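NH(3)-dependent NAD(+) synthetase (Francisella tularensis subsp. holarctica LVS, PDB 3FIU) belongs to the NAD synthase family of the HUP clan, an alpha/beta protein with a parallel sheet, modelled here as a dimer with adenosine monophosphate, pyrophosphate, magnesium and sodium. Local coordinates at residues 59-64 with 88-93; 138-143 with 161-166; 148-153 with 204-209. All blocks are in the same frame, centred on the assembly; numbering follows the deposited sequence.

Contact 1 (59-64 with 88-93); sequences LILPSD and ISIQPA. With AMP (adenosine monophosphate), chain G.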
loop_
_atom_site.group_PDB
_atom_site.type_symbol
_atom_site.label_atom_id
_atom_site.label_comp_id
_atom_site.label_asym_id
_atom_site.label_seq_id
_atom_site.Cartn_x
_atom_site.Cartn_y
_atom_site.Cartn_z
ATOM N N LEU A 59 -16.599 7.236 2.451
ATOM C CA LEU A 59 -16.448 7.553 1.058
ATOM C C LEU A 59 -17.143 6.474 0.230
ATOM O O LEU A 59 -16.918 5.297 0.429
ATOM C CB LEU A 59 -14.962 7.656 0.669
ATOM C CG LEU A 59 -14.108 8.636 1.460
ATOM C CD1 LEU A 59 -12.719 8.758 0.772
ATOM C CD2 LEU A 59 -14.824 9.998 1.550
ATOM N N ILE A 60 -17.994 6.902 -0.694
ATOM C CA ILE A 60 -18.515 6.008 -1.721
ATOM C C ILE A 60 -17.787 6.291 -3.014
ATOM O O ILE A 60 -17.774 7.424 -3.504
ATOM C CB ILE A 60 -20.022 6.168 -1.889
ATOM C CG1 ILE A 60 -20.732 5.909 -0.559
ATOM C CG2 ILE A 60 -20.579 5.253 -3.067
ATOM C CD1 ILE A 60 -22.238 6.175 -0.629
ATOM N N LEU A 61 -17.201 5.240 -3.592
ATOM C CA LEU A 61 -16.208 5.415 -4.652
ATOM C C LEU A 61 -16.496 4.508 -5.839
ATOM O O LEU A 61 -15.692 3.604 -6.161
ATOM C CB LEU A 61 -14.784 5.162 -4.087
ATOM C CG LEU A 61 -14.444 6.089 -2.923
ATOM C CD1 LEU A 61 -13.146 5.663 -2.190
ATOM C CD2 LEU A 61 -14.291 7.494 -3.511
ATOM N N PRO A 62 -17.636 4.744 -6.511
ATOM C CA PRO A 62 -17.982 3.853 -7.619
ATOM C C PRO A 62 -17.109 4.003 -8.867
ATOM O O PRO A 62 -16.648 5.101 -9.202
ATOM C CB PRO A 62 -19.430 4.239 -7.930
ATOM C CG PRO A 62 -19.585 5.630 -7.431
ATOM C CD PRO A 62 -18.649 5.802 -6.296
ATOM N N SER A 63 -16.905 2.899 -9.573
ATOM C CA SER A 63 -16.428 2.970 -10.948
ATOM C C SER A 63 -17.612 2.600 -11.841
ATOM O O SER A 63 -18.667 2.227 -11.348
ATOM C CB SER A 63 -15.291 1.992 -11.161
ATOM O OG SER A 63 -15.783 0.652 -11.042
ATOM N N ASP A 64 -17.456 2.694 -13.153
ATOM C CA ASP A 64 -18.569 2.328 -14.022
ATOM C C ASP A 64 -18.923 0.846 -13.913
ATOM O O ASP A 64 -20.023 0.475 -14.261
ATOM C CB ASP A 64 -18.288 2.742 -15.466
ATOM C CG ASP A 64 -18.349 4.253 -15.650
ATOM O OD1 ASP A 64 -18.762 4.977 -14.705
ATOM O OD2 ASP A 64 -17.982 4.716 -16.741
ATOM N N ILE A 88 -17.914 9.863 -4.804
ATOM C CA ILE A 88 -16.991 10.330 -5.854
ATOM C C ILE A 88 -16.732 9.226 -6.872
ATOM O O ILE A 88 -16.241 8.149 -6.510
ATOM C CB ILE A 88 -15.649 10.829 -5.265
ATOM C CG1 ILE A 88 -15.884 12.000 -4.310
ATOM C CG2 ILE A 88 -14.655 11.209 -6.382
ATOM C CD1 ILE A 88 -14.733 12.265 -3.372
ATOM N N SER A 89 -17.059 9.484 -8.140
ATOM C CA SER A 89 -16.728 8.508 -9.180
ATOM C C SER A 89 -15.214 8.444 -9.350
ATOM O O SER A 89 -14.553 9.481 -9.494
ATOM C CB SER A 89 -17.341 8.861 -10.523
ATOM O OG SER A 89 -16.985 7.878 -11.494
ATOM N N ILE A 90 -14.679 7.219 -9.365
ATOM C CA ILE A 90 -13.256 7.028 -9.583
ATOM C C ILE A 90 -12.988 6.843 -11.055
ATOM O O ILE A 90 -11.830 6.647 -11.468
ATOM C CB ILE A 90 -12.671 5.834 -8.724
ATOM C CG1 ILE A 90 -13.189 4.473 -9.241
ATOM C CG2 ILE A 90 -13.014 6.048 -7.263
ATOM C CD1 ILE A 90 -12.424 3.271 -8.704
ATOM N N GLN A 91 -14.042 6.918 -11.868
ATOM C CA GLN A 91 -13.883 6.608 -13.289
ATOM C C GLN A 91 -12.904 7.541 -14.045
ATOM O O GLN A 91 -12.076 7.056 -14.817
ATOM C CB GLN A 91 -15.254 6.460 -14.012
ATOM C CG GLN A 91 -15.192 5.743 -15.393
ATOM C CD GLN A 91 -14.790 4.280 -15.265
ATOM O OE1 GLN A 91 -15.087 3.638 -14.259
ATOM N NE2 GLN A 91 -14.084 3.755 -16.272
ATOM N N PRO A 92 -13.015 8.880 -13.863
ATOM C CA PRO A 92 -12.041 9.784 -14.533
ATOM C C PRO A 92 -10.582 9.475 -14.212
ATOM O O PRO A 92 -9.732 9.396 -15.117
ATOM C CB PRO A 92 -12.406 11.180 -13.980
ATOM C CG PRO A 92 -13.847 11.060 -13.643
ATOM C CD PRO A 92 -14.062 9.638 -13.149
ATOM N N ALA A 93 -10.286 9.319 -12.929
ATOM C CA ALA A 93 -8.940 8.977 -12.498
ATOM C C ALA A 93 -8.525 7.598 -13.029
ATOM O O ALA A 93 -7.380 7.417 -13.527
ATOM C CB ALA A 93 -8.860 9.028 -10.994
HETATM P P AMP G . -14.657 -6.409 -1.267
HETATM O O1P AMP G . -14.300 -7.251 -0.056
HETATM O O2P AMP G . -13.611 -6.532 -2.387
HETATM O O3P AMP G . -16.056 -6.447 -1.774
HETATM O "O5'" AMP G . -14.401 -4.864 -0.823
HETATM C "C5'" AMP G . -13.242 -4.548 -0.025
HETATM C "C4'" AMP G . -13.406 -3.135 0.508
HETATM O "O4'" AMP G . -13.134 -2.160 -0.507
HETATM C "C3'" AMP G . -14.829 -2.810 0.942
HETATM O "O3'" AMP G . -15.043 -3.342 2.243
HETATM C "C2'" AMP G . -14.815 -1.285 0.926
HETATM O "O2'" AMP G . -14.261 -0.750 2.148
HETATM C "C1'" AMP G . -13.896 -0.974 -0.259
HETATM N N9 AMP G . -14.732 -0.738 -1.459
HETATM C C8 AMP G . -15.015 -1.620 -2.455
HETATM N N7 AMP G . -15.828 -1.062 -3.390
HETATM C C5 AMP G . -16.096 0.195 -2.963
HETATM C C6 AMP G . -16.873 1.333 -3.488
HETATM N N6 AMP G . -17.583 1.211 -4.634
HETATM N N1 AMP G . -16.849 2.455 -2.746
HETATM C C2 AMP G . -16.174 2.593 -1.586
HETATM N N3 AMP G . -15.417 1.599 -1.043
HETATM C C4 AMP G . -15.361 0.410 -1.706
HETATM O O HOH W 1 -18.729 5.612 -11.509
#

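Contact 2 (138-143 with 161-166); sequences IVIGTD and ADILPL. With AMP (adenosine monophosphate), chain G.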
loop_
_atom_site.group_PDB
_atom_site.type_symbol
_atom_site.label_atom_id
_atom_site.label_comp_id
_atom_site.label_asym_id
_atom_site.label_seq_id
_atom_site.Cartn_x
_atom_site.Cartn_y
_atom_site.Cartn_z
ATOM N N ILE A 138 -7.845 8.016 10.906
ATOM C CA ILE A 138 -7.225 6.757 10.480
ATOM C C ILE A 138 -8.146 5.955 9.562
ATOM O O ILE A 138 -9.360 6.066 9.672
ATOM C CB ILE A 138 -6.690 5.906 11.639
ATOM C CG1 ILE A 138 -7.786 5.586 12.681
ATOM C CG2 ILE A 138 -5.525 6.620 12.259
ATOM C CD1 ILE A 138 -7.304 4.540 13.746
ATOM N N VAL A 139 -7.554 5.167 8.660
ATOM C CA VAL A 139 -8.308 4.437 7.644
ATOM C C VAL A 139 -8.643 3.059 8.177
ATOM O O VAL A 139 -7.749 2.247 8.486
ATOM C CB VAL A 139 -7.486 4.283 6.316
ATOM C CG1 VAL A 139 -8.268 3.426 5.305
ATOM C CG2 VAL A 139 -7.155 5.633 5.748
ATOM N N ILE A 140 -9.936 2.783 8.280
ATOM C CA ILE A 140 -10.395 1.464 8.704
ATOM C C ILE A 140 -10.426 0.504 7.528
ATOM O O ILE A 140 -11.161 0.741 6.544
ATOM C CB ILE A 140 -11.805 1.532 9.278
ATOM C CG1 ILE A 140 -11.821 2.400 10.535
ATOM C CG2 ILE A 140 -12.299 0.063 9.548
ATOM C CD1 ILE A 140 -13.189 2.590 11.156
ATOM N N GLY A 141 -9.648 -0.578 7.612
ATOM C CA GLY A 141 -9.707 -1.647 6.617
ATOM C C GLY A 141 -10.758 -2.675 7.029
ATOM O O GLY A 141 -10.978 -2.902 8.212
ATOM N N THR A 142 -11.420 -3.279 6.043
ATOM C CA THR A 142 -12.627 -4.078 6.327
ATOM C C THR A 142 -12.411 -5.590 6.204
ATOM O O THR A 142 -13.368 -6.357 6.340
ATOM C CB THR A 142 -13.778 -3.695 5.391
ATOM O OG1 THR A 142 -13.416 -4.040 4.061
ATOM C CG2 THR A 142 -14.111 -2.179 5.486
ATOM N N ASP A 143 -11.175 -6.005 5.916
ATOM C CA ASP A 143 -10.814 -7.452 5.761
ATOM C C ASP A 143 -11.316 -8.273 6.957
ATOM O O ASP A 143 -11.069 -7.910 8.116
ATOM C CB ASP A 143 -9.301 -7.628 5.615
ATOM C CG ASP A 143 -8.709 -6.717 4.536
ATOM O OD1 ASP A 143 -8.408 -7.215 3.434
ATOM O OD2 ASP A 143 -8.581 -5.492 4.777
ATOM N N ALA A 161 -4.586 -0.570 5.120
ATOM C CA ALA A 161 -5.335 0.292 6.029
ATOM C C ALA A 161 -4.505 0.534 7.288
ATOM O O ALA A 161 -3.405 0.011 7.401
ATOM C CB ALA A 161 -6.695 -0.342 6.366
ATOM N N ASP A 162 -5.025 1.339 8.209
ATOM C CA ASP A 162 -4.321 1.625 9.462
ATOM C C ASP A 162 -4.756 0.666 10.551
ATOM O O ASP A 162 -3.989 0.386 11.480
ATOM C CB ASP A 162 -4.576 3.057 9.905
ATOM C CG ASP A 162 -4.057 4.081 8.912
ATOM O OD1 ASP A 162 -3.037 3.802 8.233
ATOM O OD2 ASP A 162 -4.657 5.175 8.821
ATOM N N ILE A 163 -5.993 0.158 10.433
ATOM C CA ILE A 163 -6.594 -0.610 11.517
ATOM C C ILE A 163 -7.616 -1.570 10.921
ATOM O O ILE A 163 -8.371 -1.182 10.013
ATOM C CB ILE A 163 -7.220 0.329 12.599
ATOM C CG1 ILE A 163 -7.667 -0.471 13.823
ATOM C CG2 ILE A 163 -8.374 1.182 12.019
ATOM C CD1 ILE A 163 -7.818 0.421 15.097
ATOM N N LEU A 164 -7.602 -2.806 11.418
ATOM C CA LEU A 164 -8.415 -3.896 10.885
ATOM C C LEU A 164 -9.280 -4.523 11.989
ATOM O O LEU A 164 -8.914 -5.550 12.579
ATOM C CB LEU A 164 -7.517 -4.963 10.196
ATOM C CG LEU A 164 -6.606 -4.574 9.007
ATOM C CD1 LEU A 164 -5.833 -5.795 8.463
ATOM C CD2 LEU A 164 -7.388 -3.929 7.864
ATOM N N PRO A 165 -10.442 -3.918 12.273
ATOM C CA PRO A 165 -11.293 -4.452 13.357
ATOM C C PRO A 165 -11.937 -5.816 13.083
ATOM O O PRO A 165 -12.323 -6.491 14.034
ATOM C CB PRO A 165 -12.382 -3.378 13.526
ATOM C CG PRO A 165 -12.491 -2.727 12.157
ATOM C CD PRO A 165 -11.043 -2.733 11.606
ATOM N N LEU A 166 -12.094 -6.219 11.817
ATOM C CA LEU A 166 -12.861 -7.421 11.505
ATOM C C LEU A 166 -11.988 -8.642 11.220
ATOM O O LEU A 166 -12.503 -9.727 10.939
ATOM C CB LEU A 166 -13.826 -7.198 10.309
ATOM C CG LEU A 166 -14.743 -5.962 10.406
ATOM C CD1 LEU A 166 -15.645 -5.924 9.186
ATOM C CD2 LEU A 166 -15.573 -5.961 11.661
HETATM P P AMP G . -14.657 -6.409 -1.267
HETATM O O1P AMP G . -14.300 -7.251 -0.056
HETATM O O2P AMP G . -13.611 -6.532 -2.387
HETATM O O3P AMP G . -16.056 -6.447 -1.774
HETATM O "O5'" AMP G . -14.401 -4.864 -0.823
HETATM C "C5'" AMP G . -13.242 -4.548 -0.025
HETATM C "C4'" AMP G . -13.406 -3.135 0.508
HETATM O "O4'" AMP G . -13.134 -2.160 -0.507
HETATM C "C3'" AMP G . -14.829 -2.810 0.942
HETATM O "O3'" AMP G . -15.043 -3.342 2.243
HETATM C "C2'" AMP G . -14.815 -1.285 0.926
HETATM O "O2'" AMP G . -14.261 -0.750 2.148
HETATM C "C1'" AMP G . -13.896 -0.974 -0.259
HETATM N N9 AMP G . -14.732 -0.738 -1.459
HETATM C C8 AMP G . -15.015 -1.620 -2.455
HETATM N N7 AMP G . -15.828 -1.062 -3.390
HETATM C C5 AMP G . -16.096 0.195 -2.963
HETATM C C6 AMP G . -16.873 1.333 -3.488
HETATM N N6 AMP G . -17.583 1.211 -4.634
HETATM N N1 AMP G . -16.849 2.455 -2.746
HETATM C C2 AMP G . -16.174 2.593 -1.586
HETATM N N3 AMP G . -15.417 1.599 -1.043
HETATM C C4 AMP G . -15.361 0.410 -1.706
HETATM O O HOH W 2 -10.886 -5.389 9.311
#

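Contact 3 (148-153 with 204-209); sequences WYMGYF and DEMGVT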
loop_
_atom_site.group_PDB
_atom_site.type_symbol
_atom_site.label_atom_id
_atom_site.label_comp_id
_atom_site.label_asym_id
_atom_site.label_seq_id
_atom_site.Cartn_x
_atom_site.Cartn_y
_atom_site.Cartn_z
ATOM N N TRP A 148 -8.807 -12.384 4.577
ATOM C CA TRP A 148 -7.413 -12.416 4.983
ATOM C C TRP A 148 -6.741 -13.777 4.634
ATOM O O TRP A 148 -5.743 -13.843 3.878
ATOM C CB TRP A 148 -7.261 -12.049 6.471
ATOM C CG TRP A 148 -5.864 -11.529 6.750
ATOM C CD1 TRP A 148 -4.883 -12.144 7.478
ATOM C CD2 TRP A 148 -5.283 -10.309 6.241
ATOM N NE1 TRP A 148 -3.736 -11.370 7.475
ATOM C CE2 TRP A 148 -3.963 -10.239 6.730
ATOM C CE3 TRP A 148 -5.768 -9.260 5.436
ATOM C CZ2 TRP A 148 -3.112 -9.168 6.446
ATOM C CZ3 TRP A 148 -4.907 -8.184 5.138
ATOM C CH2 TRP A 148 -3.594 -8.157 5.643
ATOM N N TYR A 149 -7.318 -14.861 5.138
ATOM C CA TYR A 149 -6.778 -16.195 4.863
ATOM C C TYR A 149 -6.702 -16.551 3.379
ATOM O O TYR A 149 -5.733 -17.191 2.923
ATOM C CB TYR A 149 -7.558 -17.290 5.629
ATOM C CG TYR A 149 -6.805 -18.606 5.633
ATOM C CD1 TYR A 149 -5.864 -18.893 6.627
ATOM C CD2 TYR A 149 -7.004 -19.543 4.622
ATOM C CE1 TYR A 149 -5.146 -20.113 6.612
ATOM C CE2 TYR A 149 -6.303 -20.773 4.610
ATOM C CZ TYR A 149 -5.370 -21.028 5.594
ATOM O OH TYR A 149 -4.680 -22.231 5.563
ATOM N N MET A 150 -7.725 -16.173 2.622
ATOM C CA MET A 150 -7.777 -16.516 1.213
ATOM C C MET A 150 -6.913 -15.547 0.378
ATOM O O MET A 150 -6.752 -15.729 -0.832
ATOM C CB MET A 150 -9.220 -16.498 0.729
ATOM C CG MET A 150 -10.141 -17.485 1.467
ATOM S SD MET A 150 -9.752 -19.161 0.896
ATOM C CE MET A 150 -10.609 -19.181 -0.677
ATOM N N GLY A 151 -6.365 -14.528 1.037
ATOM C CA GLY A 151 -5.783 -13.382 0.324
ATOM C C GLY A 151 -6.729 -12.784 -0.725
ATOM O O GLY A 151 -6.268 -12.355 -1.803
ATOM N N TYR A 152 -8.042 -12.743 -0.432
ATOM C CA TYR A 152 -9.009 -12.160 -1.365
ATOM C C TYR A 152 -9.126 -10.658 -1.073
ATOM O O TYR A 152 -10.140 -10.166 -0.514
ATOM C CB TYR A 152 -10.397 -12.854 -1.318
ATOM C CG TYR A 152 -11.265 -12.568 -2.551
ATOM C CD1 TYR A 152 -12.387 -13.335 -2.851
ATOM C CD2 TYR A 152 -10.949 -11.515 -3.426
ATOM C CE1 TYR A 152 -13.182 -13.060 -3.988
ATOM C CE2 TYR A 152 -11.732 -11.231 -4.551
ATOM C CZ TYR A 152 -12.849 -12.004 -4.829
ATOM O OH TYR A 152 -13.599 -11.700 -5.961
ATOM N N PHE A 153 -8.052 -9.962 -1.418
ATOM C CA PHE A 153 -7.938 -8.519 -1.283
ATOM C C PHE A 153 -6.775 -8.071 -2.155
ATOM O O PHE A 153 -5.926 -8.882 -2.544
ATOM C CB PHE A 153 -7.742 -8.089 0.185
ATOM C CG PHE A 153 -6.482 -8.628 0.832
ATOM C CD1 PHE A 153 -5.246 -7.976 0.661
ATOM C CD2 PHE A 153 -6.535 -9.759 1.646
ATOM C CE1 PHE A 153 -4.074 -8.464 1.287
ATOM C CE2 PHE A 153 -5.380 -10.261 2.269
ATOM C CZ PHE A 153 -4.137 -9.606 2.078
ATOM N N ASP A 204 -18.602 -17.723 -6.043
ATOM C CA ASP A 204 -18.371 -18.176 -7.422
ATOM C C ASP A 204 -16.926 -17.970 -7.804
ATOM O O ASP A 204 -16.339 -18.769 -8.538
ATOM C CB ASP A 204 -19.188 -17.360 -8.426
ATOM C CG ASP A 204 -20.576 -17.902 -8.650
ATOM O OD1 ASP A 204 -21.099 -18.655 -7.799
ATOM O OD2 ASP A 204 -21.156 -17.555 -9.707
ATOM N N GLU A 205 -16.361 -16.860 -7.346
ATOM C CA GLU A 205 -15.001 -16.507 -7.704
ATOM C C GLU A 205 -14.017 -17.458 -7.047
ATOM O O GLU A 205 -13.103 -17.975 -7.696
ATOM C CB GLU A 205 -14.717 -15.071 -7.273
ATOM C CG GLU A 205 -13.728 -14.395 -8.154
ATOM C CD GLU A 205 -14.337 -13.912 -9.465
ATOM O OE1 GLU A 205 -14.060 -12.757 -9.824
ATOM O OE2 GLU A 205 -15.079 -14.667 -10.134
ATOM N N MET A 206 -14.213 -17.694 -5.756
ATOM C CA MET A 206 -13.306 -18.556 -5.014
ATOM C C MET A 206 -13.526 -20.046 -5.315
ATOM O O MET A 206 -12.598 -20.830 -5.149
ATOM C CB MET A 206 -13.425 -18.314 -3.516
ATOM C CG MET A 206 -13.057 -16.894 -3.076
ATOM S SD MET A 206 -13.319 -16.646 -1.334
ATOM C CE MET A 206 -15.064 -16.959 -1.126
ATOM N N GLY A 207 -14.736 -20.419 -5.753
ATOM C CA GLY A 207 -15.116 -21.840 -5.930
ATOM C C GLY A 207 -15.401 -22.573 -4.619
ATOM O O GLY A 207 -15.387 -23.810 -4.550
ATOM N N VAL A 208 -15.680 -21.808 -3.576
ATOM C CA VAL A 208 -15.810 -22.339 -2.220
ATOM C C VAL A 208 -16.677 -21.369 -1.453
ATOM O O VAL A 208 -16.596 -20.161 -1.684
ATOM C CB VAL A 208 -14.426 -22.609 -1.558
ATOM C CG1 VAL A 208 -13.607 -21.323 -1.346
ATOM C CG2 VAL A 208 -14.572 -23.341 -0.254
ATOM N N THR A 209 -17.547 -21.887 -0.594
ATOM C CA THR A 209 -18.514 -21.043 0.096
ATOM C C THR A 209 -17.894 -20.447 1.349
ATOM O O THR A 209 -16.896 -20.969 1.890
ATOM C CB THR A 209 -19.785 -21.829 0.510
ATOM O OG1 THR A 209 -19.434 -22.799 1.506
ATOM C CG2 THR A 209 -20.436 -22.508 -0.677
#

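Contact 1 (59-64 with 88-93)
The D64 carboxylate lies stacked on one face of the Q91 amide, their planes only 14° apart, with D64 OD2 3.5 Å from Q91 CD. The same face takes the backbone N-H of D64: D64 N donates to Q91 OE1 at 2.8 Å, but from 41° out of the amide plane. A bend at chi2 (66°) folds the Q91 chain and brings its amide face to face with the D64 carboxylate, while S63 CB packs on OE1. On the backbone, I88 N donates to I60 O (2.8 Å) and I90 N to P62 O (2.9 Å), two bonds that carry the parallel pairing of strands 56-60 and 84-87 past their ends. L61 CD2 rests on I88 CB at 4.0 Å, the two side chains running alongside each other, and L61 CB meets I90 CG2 at 3.7 Å. S89 OG accepts from Q91 N, capping helix 91-100, and one water joins S89 OG to D64 OD1 and, weakly, to P62 O. L61 O is held by R124, and L61 N donates to AMP N1 at 2.9 Å. Placed just past the end of strand 56-60, this main-chain N-H forms part of the AMP pocket at the strand ends of the parallel sheet.

Contact 2 (138-143 with 161-166)
D162 turns its side chain back over I138 and V139, crossing both obliquely, where the loop 161-166 pairs with the end of strand 137-139, an outermost strand of the parallel sheet within the chain, and with the residues that follow it. The pairing amounts to a single parallel bridge, I140 with I163: G141 N donates to I163 O at 2.8 Å, and V139 O takes D162 N at 2.9 Å plus a weak bond from I163 N. With CG anti to its carbonyl carbon (chi1 -62°), D162 sets OD2 2.9 Å from V139 N, and that N-H arrives 38° above the carboxylate plane. The other oxygen, OD1, is bound to Y129 OH and to K155 of the second subunit, so both ends of the carboxylate are engaged. I140 and I163 run side by side, CG1 of I140 on CG2 of I163, whereas the P165 ring meets I140 at about a right angle, its CD 3.7 Å from I140 CG2. Two methyl groups pack against the bare G141: A161 CB is 3.2 Å from G141 N and L164 CD2 3.5 Å from G141 CA. The T142 side chain starts out away from the loop, and its OG1 comes 2.5 Å from AMP O3'. A water joins the two segments, donating to G141 O and D143 O while accepting from L166 N (2.9 Å).

Contact 3 (148-153 with 204-209)
W148 O is gripped twice, by G151 N at 3.0 Å and by R241 NH1, and this closes the end of helix 145-150; M150, in the last turn, and Y152, just past the helix, reach M206. G151, with positive phi, forms a Schellman motif there; the chain then passes through an inverse gamma turn centred on Y152, marked by a weak bond from F153 N to G151 O. The opposing segment is the end of helix 202-206, which G207, also at positive phi, terminates.

Between the two helix ends the evidence is all of apolar packing. M206 SD lies in the plane of the Y152 ring, at its edge, 5.1 Å from the centroid and 82° off the ring normal. M206 CG comes nearer, 3.6 Å from Y152 CD1, approaching the ring obliquely. With chi2 extended (176°), M206 carries SD out to M150 CE, 3.8 Å away. M150, itself bent at chi2 and chi3, presents that same CE tip to tip to V208 CG1 at 3.7 Å, so one methyl touches both a sulfur and a valine branch. Farther along the ring, Y152 OH lies 3.5 Å from E205 CG; the two side chains cross at about a right angle, while the E205 carboxylate is directed to Q200, which bonds OE1. W233 of helix 224-235 touches Y152, M150 and M206, and I213 covers both methionines and V208. The arrangement is a Met-aromatic contact of edge type, joining the C-terminal ends of two short helices within a helical part of the fold.

How the contacts relate
Contact 1 sits where strand 56-60 and its neighbour 84-87 end, contact 2 at the outermost strand 137-139; both reach the same parallel sheet, centres about 20 Å apart. They do not touch but meet AMP at different parts: contact 1 bonds N1 of the base through L61 N, contact 2 reaches the ribose through T142, whose side chain is also about 4 Å from pyrophosphate and about 5 Å from magnesium. Both also face the second subunit. Contact 3, centred about 19 Å from contact 2, touches it: D143 OD1 lies 3.4 Å from F153 CB. Helix 145-150 follows strand 137-139, and the Y152 side chain is about 6 Å from AMP and about 5 Å from sodium.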